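Local coordinates for CNPV058 bcl-2 like protein (Canarypox virus, PDB 5WOS) that inhibits host apoptosis and binds the proapoptotic proteins BAK1 and BAX, supposedly to prevent their activation, and other BH3-containing proteins such as BIM, at residues 10-13 / 14-18; 47-50 / 51-55; 102-105 / 106-110; 134-137 / 138-142. One frame throughout, in Å; residues are numbered along the deposited sequence.

Contact 1 (10-13 / 14-18); sequences VKKD and EIYYT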
ATOM      1  N   VAL A  10      -9.303  13.191  -2.094  1.00 54.64           N
ATOM      2  CA  VAL A  10      -9.430  13.789  -3.415  1.00 57.65           C
ATOM      3  C   VAL A  10      -8.463  14.961  -3.565  1.00 62.63           C
ATOM      4  O   VAL A  10      -7.825  15.115  -4.606  1.00 72.85           O
ATOM      5  CB  VAL A  10     -10.883  14.243  -3.684  1.00 68.98           C
ATOM      6  CG1 VAL A  10     -10.991  14.974  -5.022  1.00 81.68           C
ATOM      7  CG2 VAL A  10     -11.824  13.046  -3.664  1.00 79.46           C
ATOM      8  N   LYS A  11      -8.353  15.782  -2.522  1.00 53.04           N
ATOM      9  CA  LYS A  11      -7.587  17.019  -2.610  1.00 56.30           C
ATOM     10  C   LYS A  11      -6.099  16.730  -2.468  1.00 53.69           C
ATOM     11  O   LYS A  11      -5.674  16.022  -1.550  1.00 59.73           O
ATOM     12  CB  LYS A  11      -8.027  18.019  -1.538  1.00 76.37           C
ATOM     13  CG  LYS A  11      -9.412  17.783  -0.975  1.00 98.09           C
ATOM     14  CD  LYS A  11      -9.980  19.048  -0.364  1.00116.96           C
ATOM     15  CE  LYS A  11     -11.455  18.886  -0.046  1.00109.25           C
ATOM     16  NZ  LYS A  11     -12.148  20.198   0.039  1.00104.50           N
ATOM     17  N   LYS A  12      -5.308  17.298  -3.371  1.00 53.24           N
ATOM     18  CA  LYS A  12      -3.862  17.111  -3.372  1.00 52.09           C
ATOM     19  C   LYS A  12      -3.242  18.221  -2.535  1.00 55.33           C
ATOM     20  O   LYS A  12      -3.103  19.360  -2.986  1.00 63.85           O
ATOM     21  CB  LYS A  12      -3.331  17.096  -4.798  1.00 47.13           C
ATOM     22  CG  LYS A  12      -3.722  15.835  -5.529  1.00 48.16           C
ATOM     23  CD  LYS A  12      -3.371  15.898  -6.989  1.00 62.95           C
ATOM     24  CE  LYS A  12      -3.148  14.506  -7.541  1.00 58.49           C
ATOM     25  NZ  LYS A  12      -3.100  14.516  -9.025  1.00 67.41           N
ATOM     26  N   ASP A  13      -2.863  17.875  -1.313  1.00 62.15           N
ATOM     27  CA  ASP A  13      -2.307  18.795  -0.336  1.00 58.75           C
ATOM     28  C   ASP A  13      -0.876  18.359  -0.020  1.00 61.05           C
ATOM     29  O   ASP A  13      -0.272  17.563  -0.746  1.00 56.37           O
ATOM     30  CB  ASP A  13      -3.201  18.824   0.909  1.00 68.97           C
ATOM     31  CG  ASP A  13      -4.209  19.960   0.879  1.00 81.88           C
ATOM     32  OD1 ASP A  13      -3.802  21.124   0.673  1.00 94.41           O
ATOM     33  OD2 ASP A  13      -5.414  19.687   1.058  1.00 92.81           O
ATOM     34  N   GLU A  14      -0.323  18.899   1.068  1.00 55.29           N
ATOM     35  CA  GLU A  14       0.940  18.379   1.575  1.00 53.39           C
ATOM     36  C   GLU A  14       0.768  16.952   2.069  1.00 52.23           C
ATOM     37  O   GLU A  14       1.681  16.131   1.933  1.00 47.32           O
ATOM     38  CB  GLU A  14       1.477  19.269   2.698  1.00 65.46           C
ATOM     39  CG  GLU A  14       1.897  20.665   2.258  1.00 80.12           C
ATOM     40  CD  GLU A  14       0.722  21.560   1.917  1.00 95.33           C
ATOM     41  OE1 GLU A  14      -0.407  21.249   2.348  1.00101.68           O
ATOM     42  OE2 GLU A  14       0.928  22.571   1.213  1.00 93.87           O
ATOM     43  N   ILE A  15      -0.406  16.633   2.619  1.00 51.52           N
ATOM     44  CA  ILE A  15      -0.662  15.281   3.099  1.00 49.52           C
ATOM     45  C   ILE A  15      -0.670  14.300   1.934  1.00 45.45           C
ATOM     46  O   ILE A  15      -0.015  13.253   1.983  1.00 42.59           O
ATOM     47  CB  ILE A  15      -1.980  15.234   3.895  1.00 54.43           C
ATOM     48  CG1 ILE A  15      -1.853  16.117   5.144  1.00 64.41           C
ATOM     49  CG2 ILE A  15      -2.350  13.779   4.250  1.00 55.10           C
ATOM     50  CD1 ILE A  15      -2.881  15.857   6.230  1.00 58.58           C
ATOM     51  N   TYR A  16      -1.398  14.630   0.865  1.00 42.98           N
ATOM     52  CA  TYR A  16      -1.436  13.746  -0.296  1.00 40.12           C
ATOM     53  C   TYR A  16      -0.033  13.401  -0.774  1.00 43.65           C
ATOM     54  O   TYR A  16       0.261  12.238  -1.083  1.00 42.49           O
ATOM     55  CB  TYR A  16      -2.244  14.385  -1.430  1.00 46.89           C
ATOM     56  CG  TYR A  16      -2.267  13.554  -2.692  1.00 43.14           C
ATOM     57  CD1 TYR A  16      -3.279  12.632  -2.923  1.00 44.41           C
ATOM     58  CD2 TYR A  16      -1.271  13.686  -3.650  1.00 44.44           C
ATOM     59  CE1 TYR A  16      -3.301  11.866  -4.075  1.00 40.45           C
ATOM     60  CE2 TYR A  16      -1.282  12.924  -4.803  1.00 42.41           C
ATOM     61  CZ  TYR A  16      -2.298  12.015  -5.012  1.00 42.76           C
ATOM     62  OH  TYR A  16      -2.316  11.254  -6.161  1.00 49.14           O
ATOM     63  N   TYR A  17       0.854  14.397  -0.827  1.00 47.06           N
ATOM     64  CA  TYR A  17       2.189  14.179  -1.370  1.00 45.38           C
ATOM     65  C   TYR A  17       3.147  13.642  -0.316  1.00 37.74           C
ATOM     66  O   TYR A  17       4.112  12.951  -0.657  1.00 36.34           O
ATOM     67  CB  TYR A  17       2.702  15.480  -1.996  1.00 47.85           C
ATOM     68  CG  TYR A  17       2.023  15.772  -3.325  1.00 40.12           C
ATOM     69  CD1 TYR A  17       2.257  14.965  -4.425  1.00 43.25           C
ATOM     70  CD2 TYR A  17       1.133  16.832  -3.469  1.00 40.04           C
ATOM     71  CE1 TYR A  17       1.640  15.199  -5.638  1.00 44.81           C
ATOM     72  CE2 TYR A  17       0.504  17.080  -4.686  1.00 43.34           C
ATOM     73  CZ  TYR A  17       0.763  16.257  -5.766  1.00 51.19           C
ATOM     74  OH  TYR A  17       0.150  16.490  -6.981  1.00 43.14           O
ATOM     75  N   THR A  18       2.890  13.919   0.965  1.00 40.28           N
ATOM     76  CA  THR A  18       3.678  13.291   2.023  1.00 39.92           C
ATOM     77  C   THR A  18       3.563  11.771   1.950  1.00 35.21           C
ATOM     78  O   THR A  18       4.558  11.056   2.103  1.00 34.93           O
ATOM     79  CB  THR A  18       3.229  13.799   3.400  1.00 44.60           C
ATOM     80  OG1 THR A  18       3.372  15.226   3.464  1.00 47.64           O
ATOM     81  CG2 THR A  18       4.079  13.179   4.511  1.00 36.32           C
TER
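K12 lies over one face of the Y16 ring, its CG 3.8 Å from the ring centroid and 11° off the normal, a CH-pi contact close to the centre of the ring. Y16 in turn directs an edge at its neighbour: Y16 CD2 stands 3.6 Å above the middle of one face of the Y17 ring. At the edge of Y17, near its plane, the backbone carbonyl of D13 approaches, with D13 O 3.2 Å from Y17 CD2.

K12 and Y16 run side by side in the same direction. With CG of Y16 anti to its nitrogen (chi1 177°), the ring points outward beside the K12 side chain, and the extended lysine follows it until K12 CE lies 3.6 Å from Y16 OH. K12 CD also passes 3.6 Å from Y17 OH, so its methylenes touch both phenol oxygens. The Y16 hydroxyl is hydrogen-bonded to D123 of helix 121-138, which ties this ring to the neighbouring helix.

D13 occupies the N-cap position of helix 14-32, yet its side chain makes no capping bond; D13 O accepts a weak hydrogen bond from Y17 N (3.4 Å). The carboxylates of D13 and E14 approach to 3.8 Å between D13 OD1 and E14 OE1. This negative pair at the amino end of a helix would suit the helix dipole, while their mutual repulsion could raise the proton affinity of one of them.

Contact 2 (47-50 / 51-55); sequences IIVK and NMCDI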
ATOM      1  N   ILE A  47      12.645   3.783   5.365  1.00 34.13           N
ATOM      2  CA  ILE A  47      13.258   2.537   5.816  1.00 37.12           C
ATOM      3  C   ILE A  47      12.261   1.718   6.626  1.00 33.40           C
ATOM      4  O   ILE A  47      12.137   0.501   6.443  1.00 34.70           O
ATOM      5  CB  ILE A  47      14.542   2.836   6.614  1.00 42.12           C
ATOM      6  CG1 ILE A  47      15.761   2.844   5.684  1.00 49.85           C
ATOM      7  CG2 ILE A  47      14.770   1.807   7.720  1.00 41.75           C
ATOM      8  CD1 ILE A  47      15.708   3.889   4.591  1.00 56.95           C
ATOM      9  N   ILE A  48      11.527   2.368   7.527  1.00 34.67           N
ATOM     10  CA  ILE A  48      10.558   1.646   8.348  1.00 36.36           C
ATOM     11  C   ILE A  48       9.459   1.052   7.474  1.00 33.19           C
ATOM     12  O   ILE A  48       9.176  -0.150   7.534  1.00 33.45           O
ATOM     13  CB  ILE A  48       9.988   2.571   9.438  1.00 35.72           C
ATOM     14  CG1 ILE A  48      11.079   2.884  10.464  1.00 39.48           C
ATOM     15  CG2 ILE A  48       8.787   1.923  10.125  1.00 37.99           C
ATOM     16  CD1 ILE A  48      10.676   3.888  11.541  1.00 50.74           C
ATOM     17  N   VAL A  49       8.821   1.883   6.646  1.00 35.63           N
ATOM     18  CA  VAL A  49       7.746   1.385   5.792  1.00 38.70           C
ATOM     19  C   VAL A  49       8.284   0.373   4.787  1.00 36.16           C
ATOM     20  O   VAL A  49       7.622  -0.621   4.474  1.00 32.74           O
ATOM     21  CB  VAL A  49       7.030   2.554   5.090  1.00 33.58           C
ATOM     22  CG1 VAL A  49       5.966   2.030   4.133  1.00 30.83           C
ATOM     23  CG2 VAL A  49       6.398   3.482   6.119  1.00 32.65           C
ATOM     24  N   LYS A  50       9.488   0.606   4.259  1.00 35.89           N
ATOM     25  CA  LYS A  50      10.060  -0.337   3.305  1.00 39.15           C
ATOM     26  C   LYS A  50      10.209  -1.719   3.926  1.00 39.22           C
ATOM     27  O   LYS A  50       9.908  -2.734   3.286  1.00 41.84           O
ATOM     28  CB  LYS A  50      11.414   0.174   2.803  1.00 46.41           C
ATOM     29  CG  LYS A  50      12.027  -0.665   1.687  1.00 52.33           C
ATOM     30  CD  LYS A  50      13.325  -0.054   1.158  1.00 46.73           C
ATOM     31  CE  LYS A  50      14.410   0.005   2.221  1.00 46.25           C
ATOM     32  NZ  LYS A  50      14.701  -1.341   2.800  1.00 84.66           N
ATOM     33  N   ASN A  51      10.666  -1.781   5.179  1.00 36.99           N
ATOM     34  CA  ASN A  51      10.846  -3.072   5.835  1.00 35.78           C
ATOM     35  C   ASN A  51       9.509  -3.686   6.219  1.00 39.54           C
ATOM     36  O   ASN A  51       9.310  -4.898   6.067  1.00 39.51           O
ATOM     37  CB  ASN A  51      11.733  -2.912   7.069  1.00 37.89           C
ATOM     38  CG  ASN A  51      13.185  -2.684   6.713  1.00 37.45           C
ATOM     39  OD1 ASN A  51      13.688  -3.217   5.723  1.00 39.55           O
ATOM     40  ND2 ASN A  51      13.867  -1.888   7.517  1.00 37.02           N
ATOM     41  N   MET A  52       8.581  -2.871   6.721  1.00 39.49           N
ATOM     42  CA  MET A  52       7.261  -3.380   7.082  1.00 39.43           C
ATOM     43  C   MET A  52       6.609  -4.093   5.905  1.00 35.44           C
ATOM     44  O   MET A  52       6.063  -5.194   6.054  1.00 44.19           O
ATOM     45  CB  MET A  52       6.375  -2.236   7.568  1.00 35.48           C
ATOM     46  CG  MET A  52       6.746  -1.696   8.934  1.00 35.02           C
ATOM     47  SD  MET A  52       5.636  -0.376   9.438  1.00 41.27           S
ATOM     48  CE  MET A  52       6.152  -0.126  11.133  1.00 43.12           C
ATOM     49  N   CYS A  53       6.650  -3.479   4.721  1.00 32.92           N
ATOM     50  CA  CYS A  53       6.024  -4.089   3.552  1.00 40.56           C
ATOM     51  C   CYS A  53       6.798  -5.312   3.078  1.00 36.59           C
ATOM     52  O   CYS A  53       6.195  -6.268   2.579  1.00 41.82           O
ATOM     53  CB  CYS A  53       5.908  -3.065   2.421  1.00 38.58           C
ATOM     54  SG  CYS A  53       4.840  -1.653   2.797  1.00 39.24           S
ATOM     55  N   ASP A  54       8.123  -5.304   3.226  1.00 39.02           N
ATOM     56  CA  ASP A  54       8.918  -6.452   2.802  1.00 40.77           C
ATOM     57  C   ASP A  54       8.672  -7.665   3.689  1.00 40.64           C
ATOM     58  O   ASP A  54       8.835  -8.803   3.234  1.00 40.99           O
ATOM     59  CB  ASP A  54      10.405  -6.093   2.796  1.00 36.42           C
ATOM     60  CG  ASP A  54      10.789  -5.204   1.628  1.00 42.18           C
ATOM     61  OD1 ASP A  54       9.917  -4.916   0.781  1.00 47.19           O
ATOM     62  OD2 ASP A  54      11.967  -4.794   1.555  1.00 63.18           O
ATOM     63  N   ILE A  55       8.293  -7.450   4.951  1.00 37.12           N
ATOM     64  CA  ILE A  55       7.921  -8.568   5.816  1.00 38.51           C
ATOM     65  C   ILE A  55       6.578  -9.142   5.383  1.00 41.38           C
ATOM     66  O   ILE A  55       6.416 -10.361   5.255  1.00 44.58           O
ATOM     67  CB  ILE A  55       7.882  -8.127   7.291  1.00 44.55           C
ATOM     68  CG1 ILE A  55       9.221  -7.520   7.722  1.00 55.80           C
ATOM     69  CG2 ILE A  55       7.556  -9.316   8.188  1.00 51.84           C
ATOM     70  CD1 ILE A  55       9.123  -6.678   8.978  1.00 51.82           C
TER
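I48 and M52, one helical turn apart, lie side by side and meet through their methyl groups, I48 CG2 standing 3.5 Å from M52 CE. With CG beside its own nitrogen (chi1 -72°) the methionine starts back toward the preceding turn, and its extended chain runs outward to set CE against the isoleucine branch. On the next flank V49 CG1 makes a looser apolar contact with C53 SG at 4.1 Å.

The polar flank is less firmly joined. K50 bends at its last two torsions (chi3 63°, chi4 57°), and its ammonium stays 4.6 Å from D54, measured from K50 NZ to D54 OD2, beyond a salt bridge. The other carboxylate oxygen, D54 OD1, is hydrogen-bonded to Y26 of helix 14-32.

Behind these side chains, successive backbone bonds hold the turn: M52 N reaches I48 O at 2.9 Å, and C53 N reaches V49 O at 3.0 Å. Farther out, M52 also touches an aromatic side chain of the bound peptide, consistent with a place in the BH3-binding groove of the Bcl-2 fold. The chemistry is thus divided: M52 reaches both the peptide and helix 92-112, C53 the same helix, and V49 the loop residues W143 and L146, while the lysine and aspartate probably attract each other at a distance.

Contact 3 (102-105 / 106-110); sequences GAYV and TKVFK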
ATOM      1  N   GLY A 102      -0.526  -3.415  -2.787  1.00 33.01           N
ATOM      2  CA  GLY A 102      -0.405  -2.504  -3.911  1.00 38.32           C
ATOM      3  C   GLY A 102       0.919  -2.665  -4.635  1.00 41.45           C
ATOM      4  O   GLY A 102       0.965  -2.691  -5.869  1.00 38.35           O
ATOM      5  N   ALA A 103       2.013  -2.786  -3.877  1.00 37.07           N
ATOM      6  CA  ALA A 103       3.322  -2.985  -4.489  1.00 34.64           C
ATOM      7  C   ALA A 103       3.351  -4.260  -5.323  1.00 36.49           C
ATOM      8  O   ALA A 103       3.871  -4.264  -6.444  1.00 44.34           O
ATOM      9  CB  ALA A 103       4.404  -3.027  -3.412  1.00 47.11           C
ATOM     10  N   TYR A 104       2.795  -5.352  -4.794  1.00 41.36           N
ATOM     11  CA  TYR A 104       2.802  -6.610  -5.534  1.00 44.20           C
ATOM     12  C   TYR A 104       2.043  -6.474  -6.848  1.00 43.85           C
ATOM     13  O   TYR A 104       2.529  -6.891  -7.906  1.00 44.97           O
ATOM     14  CB  TYR A 104       2.204  -7.733  -4.685  1.00 44.95           C
ATOM     15  CG  TYR A 104       2.158  -9.051  -5.420  1.00 51.35           C
ATOM     16  CD1 TYR A 104       3.328  -9.681  -5.813  1.00 59.49           C
ATOM     17  CD2 TYR A 104       0.949  -9.657  -5.737  1.00 53.37           C
ATOM     18  CE1 TYR A 104       3.302 -10.883  -6.491  1.00 73.12           C
ATOM     19  CE2 TYR A 104       0.912 -10.864  -6.417  1.00 58.97           C
ATOM     20  CZ  TYR A 104       2.093 -11.471  -6.792  1.00 68.52           C
ATOM     21  OH  TYR A 104       2.074 -12.667  -7.470  1.00 74.96           O
ATOM     22  N   VAL A 105       0.837  -5.902  -6.797  1.00 42.79           N
ATOM     23  CA  VAL A 105       0.055  -5.690  -8.015  1.00 40.60           C
ATOM     24  C   VAL A 105       0.869  -4.904  -9.033  1.00 43.76           C
ATOM     25  O   VAL A 105       0.918  -5.250 -10.220  1.00 47.29           O
ATOM     26  CB  VAL A 105      -1.270  -4.980  -7.681  1.00 36.40           C
ATOM     27  CG1 VAL A 105      -1.890  -4.342  -8.924  1.00 44.68           C
ATOM     28  CG2 VAL A 105      -2.249  -5.960  -7.063  1.00 34.23           C
ATOM     29  N   THR A 106       1.519  -3.832  -8.580  1.00 47.09           N
ATOM     30  CA  THR A 106       2.310  -3.005  -9.486  1.00 45.28           C
ATOM     31  C   THR A 106       3.375  -3.840 -10.186  1.00 46.38           C
ATOM     32  O   THR A 106       3.519  -3.782 -11.412  1.00 44.16           O
ATOM     33  CB  THR A 106       2.942  -1.845  -8.713  1.00 37.93           C
ATOM     34  OG1 THR A 106       1.924  -1.130  -8.000  1.00 46.07           O
ATOM     35  CG2 THR A 106       3.642  -0.884  -9.654  1.00 39.10           C
ATOM     36  N   LYS A 107       4.135  -4.626  -9.420  1.00 45.81           N
ATOM     37  CA  LYS A 107       5.110  -5.520 -10.034  1.00 51.87           C
ATOM     38  C   LYS A 107       4.428  -6.481 -10.999  1.00 49.46           C
ATOM     39  O   LYS A 107       4.936  -6.736 -12.096  1.00 58.36           O
ATOM     40  CB  LYS A 107       5.870  -6.298  -8.958  1.00 49.11           C
ATOM     41  CG  LYS A 107       7.363  -6.485  -9.243  1.00 46.46           C
ATOM     42  CD  LYS A 107       7.877  -7.798  -8.666  1.00 52.27           C
ATOM     43  CE  LYS A 107       9.364  -7.742  -8.349  1.00 57.64           C
ATOM     44  NZ  LYS A 107      10.186  -7.367  -9.531  1.00 65.03           N
ATOM     45  N   VAL A 108       3.258  -7.001 -10.620  1.00 55.89           N
ATOM     46  CA  VAL A 108       2.573  -7.993 -11.446  1.00 55.72           C
ATOM     47  C   VAL A 108       2.167  -7.384 -12.781  1.00 60.66           C
ATOM     48  O   VAL A 108       2.382  -7.980 -13.845  1.00 67.75           O
ATOM     49  CB  VAL A 108       1.365  -8.571 -10.689  1.00 57.57           C
ATOM     50  CG1 VAL A 108       0.381  -9.246 -11.649  1.00 61.22           C
ATOM     51  CG2 VAL A 108       1.847  -9.564  -9.643  1.00 52.13           C
ATOM     52  N   PHE A 109       1.581  -6.185 -12.750  1.00 53.04           N
ATOM     53  CA  PHE A 109       1.269  -5.499 -13.997  1.00 58.83           C
ATOM     54  C   PHE A 109       2.527  -5.084 -14.742  1.00 62.12           C
ATOM     55  O   PHE A 109       2.485  -4.903 -15.963  1.00 60.37           O
ATOM     56  CB  PHE A 109       0.402  -4.267 -13.728  1.00 54.94           C
ATOM     57  CG  PHE A 109      -1.064  -4.565 -13.600  1.00 57.98           C
ATOM     58  CD1 PHE A 109      -1.700  -5.394 -14.506  1.00 66.32           C
ATOM     59  CD2 PHE A 109      -1.808  -4.003 -12.578  1.00 65.20           C
ATOM     60  CE1 PHE A 109      -3.045  -5.659 -14.391  1.00 67.80           C
ATOM     61  CE2 PHE A 109      -3.153  -4.268 -12.460  1.00 57.74           C
ATOM     62  CZ  PHE A 109      -3.772  -5.094 -13.371  1.00 63.53           C
ATOM     63  N   LYS A 110       3.642  -4.929 -14.033  1.00 60.87           N
ATOM     64  CA  LYS A 110       4.894  -4.577 -14.688  1.00 63.57           C
ATOM     65  C   LYS A 110       5.463  -5.771 -15.441  1.00 65.85           C
ATOM     66  O   LYS A 110       5.892  -5.646 -16.593  1.00 68.00           O
ATOM     67  CB  LYS A 110       5.890  -4.068 -13.648  1.00 62.69           C
ATOM     68  CG  LYS A 110       7.265  -3.750 -14.200  1.00 69.20           C
ATOM     69  CD  LYS A 110       8.179  -3.273 -13.100  1.00 72.71           C
ATOM     70  CE  LYS A 110       9.562  -2.934 -13.621  1.00 78.10           C
ATOM     71  NZ  LYS A 110      10.234  -4.116 -14.227  1.00 81.30           N
TER
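Y104 and V108 form the CH-pi contact of this double turn: V108 CG2 sits over one face of the tyrosine ring, 3.6 Å from its centroid and displaced toward the rim. The closest ring atom is Y104 CZ, 3.4 Å from V108 CG2, so the methyl is drawn to the phenol end of the ring. The branch that does this is the one lying beside the valine nitrogen, which turns it back toward the preceding turn.

Apolar contact of a simpler kind joins V105 to F109. The two side chains lead off in the same direction, and V105 CG1 rests against the ring at 3.7 Å from F109 CD2.

Among the hydrogen bonds, the one from a side chain stands apart. T106 OG1 donates to G102 O at 2.8 Å, because chi1 of -54° places the hydroxyl beside the backbone nitrogen and facing back down the helix. T106 N donates to the same G102 O at 3.0 Å, and the two donors arrive from opposite faces of the carbonyl plane. The threonine hydroxyl, in a buried residue, is therefore satisfied within its own helix. The regular ladder goes on with K107 N to A103 O at 3.0 Å and F109 N to V105 O at 2.8 Å.

Around the helix, Y104 and V108 meet helix 43-69, A103 and T106 meet F27 of helix 14-32, and V105 and T106 meet M121 of helix 121-138. A largely apolar helix packed against several others in this way is typical of the central helix of the Bcl-2 fold.

Contact 4 (134-137 / 138-142); sequences RSWL and SDQNC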
ATOM      1  N   ARG A 134      -7.837  10.545   5.578  0.50 45.68           N
ATOM      2  CA  ARG A 134      -7.094  11.799   5.654  0.50 46.46           C
ATOM      3  C   ARG A 134      -7.065  12.336   7.081  0.50 44.85           C
ATOM      4  O   ARG A 134      -5.992  12.553   7.656  0.50 45.55           O
ATOM      5  CB  ARG A 134      -7.701  12.832   4.705  0.50 50.28           C
ATOM      6  CG  ARG A 134      -6.841  14.080   4.554  0.50 48.63           C
ATOM      7  CD  ARG A 134      -7.621  15.255   4.006  0.50 49.65           C
ATOM      8  NE  ARG A 134      -6.991  16.519   4.377  0.50 53.67           N
ATOM      9  CZ  ARG A 134      -7.082  17.077   5.581  0.50 48.94           C
ATOM     10  NH1 ARG A 134      -7.778  16.486   6.545  0.50 46.32           N
ATOM     11  NH2 ARG A 134      -6.472  18.227   5.827  0.50 52.45           N
ATOM     12  N   SER A 135      -8.241  12.569   7.668  1.00 44.99           N
ATOM     13  CA  SER A 135      -8.287  13.094   9.029  1.00 47.63           C
ATOM     14  C   SER A 135      -7.547  12.175   9.994  1.00 45.57           C
ATOM     15  O   SER A 135      -6.818  12.643  10.876  1.00 47.71           O
ATOM     16  CB  SER A 135      -9.739  13.284   9.464  1.00 46.01           C
ATOM     17  OG  SER A 135     -10.453  12.066   9.386  1.00 53.55           O
ATOM     18  N   TRP A 136      -7.711  10.860   9.829  1.00 41.05           N
ATOM     19  CA  TRP A 136      -6.976   9.904  10.650  1.00 42.17           C
ATOM     20  C   TRP A 136      -5.471  10.085  10.484  1.00 41.89           C
ATOM     21  O   TRP A 136      -4.723  10.061  11.467  1.00 45.93           O
ATOM     22  CB  TRP A 136      -7.396   8.483  10.276  1.00 40.28           C
ATOM     23  CG  TRP A 136      -6.789   7.407  11.120  1.00 38.13           C
ATOM     24  CD1 TRP A 136      -7.280   6.908  12.291  1.00 38.56           C
ATOM     25  CD2 TRP A 136      -5.584   6.681  10.848  1.00 37.04           C
ATOM     26  NE1 TRP A 136      -6.452   5.922  12.769  1.00 43.73           N
ATOM     27  CE2 TRP A 136      -5.403   5.763  11.901  1.00 40.16           C
ATOM     28  CE3 TRP A 136      -4.640   6.718   9.817  1.00 35.70           C
ATOM     29  CZ2 TRP A 136      -4.318   4.890  11.953  1.00 42.81           C
ATOM     30  CZ3 TRP A 136      -3.564   5.853   9.872  1.00 43.01           C
ATOM     31  CH2 TRP A 136      -3.411   4.952  10.931  1.00 40.82           C
ATOM     32  N   LEU A 137      -5.014  10.273   9.245  1.00 43.37           N
ATOM     33  CA  LEU A 137      -3.591  10.487   8.998  1.00 45.94           C
ATOM     34  C   LEU A 137      -3.137  11.846   9.511  1.00 41.11           C
ATOM     35  O   LEU A 137      -2.067  11.960  10.120  1.00 46.52           O
ATOM     36  CB  LEU A 137      -3.296  10.358   7.504  1.00 35.50           C
ATOM     37  CG  LEU A 137      -3.312   8.930   6.973  1.00 36.60           C
ATOM     38  CD1 LEU A 137      -3.310   8.933   5.468  1.00 40.05           C
ATOM     39  CD2 LEU A 137      -2.110   8.162   7.502  1.00 45.89           C
ATOM     40  N   SER A 138      -3.930  12.887   9.268  1.00 42.41           N
ATOM     41  CA  SER A 138      -3.555  14.217   9.727  1.00 45.82           C
ATOM     42  C   SER A 138      -3.445  14.269  11.244  1.00 49.17           C
ATOM     43  O   SER A 138      -2.509  14.868  11.784  1.00 51.89           O
ATOM     44  CB  SER A 138      -4.568  15.245   9.225  1.00 47.59           C
ATOM     45  OG  SER A 138      -4.251  16.542   9.697  1.00 63.81           O
ATOM     46  N   ASP A 139      -4.386  13.638  11.953  1.00 52.26           N
ATOM     47  CA  ASP A 139      -4.377  13.691  13.411  1.00 57.14           C
ATOM     48  C   ASP A 139      -3.181  12.973  14.021  1.00 53.88           C
ATOM     49  O   ASP A 139      -3.000  13.041  15.242  1.00 60.38           O
ATOM     50  CB  ASP A 139      -5.669  13.103  13.983  1.00 55.55           C
ATOM     51  CG  ASP A 139      -6.886  13.950  13.662  1.00 71.43           C
ATOM     52  OD1 ASP A 139      -7.847  13.420  13.070  1.00 77.45           O
ATOM     53  OD2 ASP A 139      -6.873  15.156  13.990  1.00 90.97           O
ATOM     54  N   GLN A 140      -2.376  12.284  13.216  1.00 50.31           N
ATOM     55  CA  GLN A 140      -1.133  11.680  13.676  1.00 48.66           C
ATOM     56  C   GLN A 140       0.087  12.322  13.035  1.00 52.59           C
ATOM     57  O   GLN A 140       1.191  11.780  13.144  1.00 44.69           O
ATOM     58  CB  GLN A 140      -1.133  10.180  13.389  1.00 46.90           C
ATOM     59  CG  GLN A 140      -2.357   9.463  13.904  1.00 49.60           C
ATOM     60  CD  GLN A 140      -2.203   7.965  13.859  1.00 47.44           C
ATOM     61  OE1 GLN A 140      -1.091   7.441  13.943  1.00 44.32           O
ATOM     62  NE2 GLN A 140      -3.318   7.261  13.735  1.00 57.26           N
ATOM     63  N   ASN A 141      -0.083  13.462  12.368  1.00 48.85           N
ATOM     64  CA  ASN A 141       1.001  14.075  11.607  1.00 59.14           C
ATOM     65  C   ASN A 141       1.557  13.083  10.589  1.00 54.78           C
ATOM     66  O   ASN A 141       2.770  12.944  10.418  1.00 50.51           O
ATOM     67  CB  ASN A 141       2.103  14.591  12.536  1.00 55.96           C
ATOM     68  CG  ASN A 141       3.100  15.476  11.819  1.00 61.40           C
ATOM     69  OD1 ASN A 141       2.834  15.970  10.724  1.00 70.63           O
ATOM     70  ND2 ASN A 141       4.255  15.682  12.434  1.00 70.60           N
ATOM     71  N   CYS A 142       0.650  12.370   9.921  1.00 52.23           N
ATOM     72  CA  CYS A 142       0.987  11.429   8.850  1.00 39.52           C
ATOM     73  C   CYS A 142       1.892  10.347   9.425  1.00 41.54           C
ATOM     74  O   CYS A 142       1.489   9.679  10.394  1.00 39.76           O
ATOM     75  CB  CYS A 142       1.564  12.215   7.673  1.00 43.07           C
ATOM     76  SG  CYS A 142       0.364  13.298   6.862  1.00 59.66           S
TER
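A Schellman motif ends helix 121-138, closed where C142 N returns to L137 O at 2.8 Å and N141 N bonds to S138 O at 2.9 Å. N141, the C-prime residue, takes the positive phi (56°) that reverses the chain. L137 O is gripped twice: Q140 N also donates to it, at 3.1 Å, from well above the carbonyl plane and from the face opposite to C142 N. Two donors thus satisfy a carbonyl at the point where the helical ladder breaks off.

Within the type I turn from S138 to N141, Q140 still lies one helical turn beyond W136, and its extended side chain runs back over the indole. Q140 NE2 hangs 3.0 Å above one face, offset toward the rim, and comes nearest at W136 CZ2, 3.1 Å away. The amide is tipped 64° from the ring, so its nitrogen end meets the pi surface rather than the whole group lying flat on it. With CG of W136 anti to the backbone N (chi1 -176°), the ring leans out beside the glutamine. At the amide's other end, Q140 OE1 accepts a hydrogen bond from W92 NE1, which probably fixes which end of the amide faces the ring, and the W92 ring itself meets that of W136.

The four contacts are local turns in series along the chain, yet two of them meet in space. Contact 1 and contact 4, with centres 11 Å apart, touch directly: I15 CD1 packs 3.5 Å from S138 CB, joining the start of helix 14-32 to the end of helix 121-138. Contact 3 lies across the centre of the chain from both, its centre 23 Å from that of contact 1 and 27 Å from that of contact 4. Contact 2 approaches contact 3 to about 6 Å between nearest atoms, without touching; Y26 bridges the gap, bonding D54 and packing on A103. Of the four, contact 2 supplies M52 to the bound peptide.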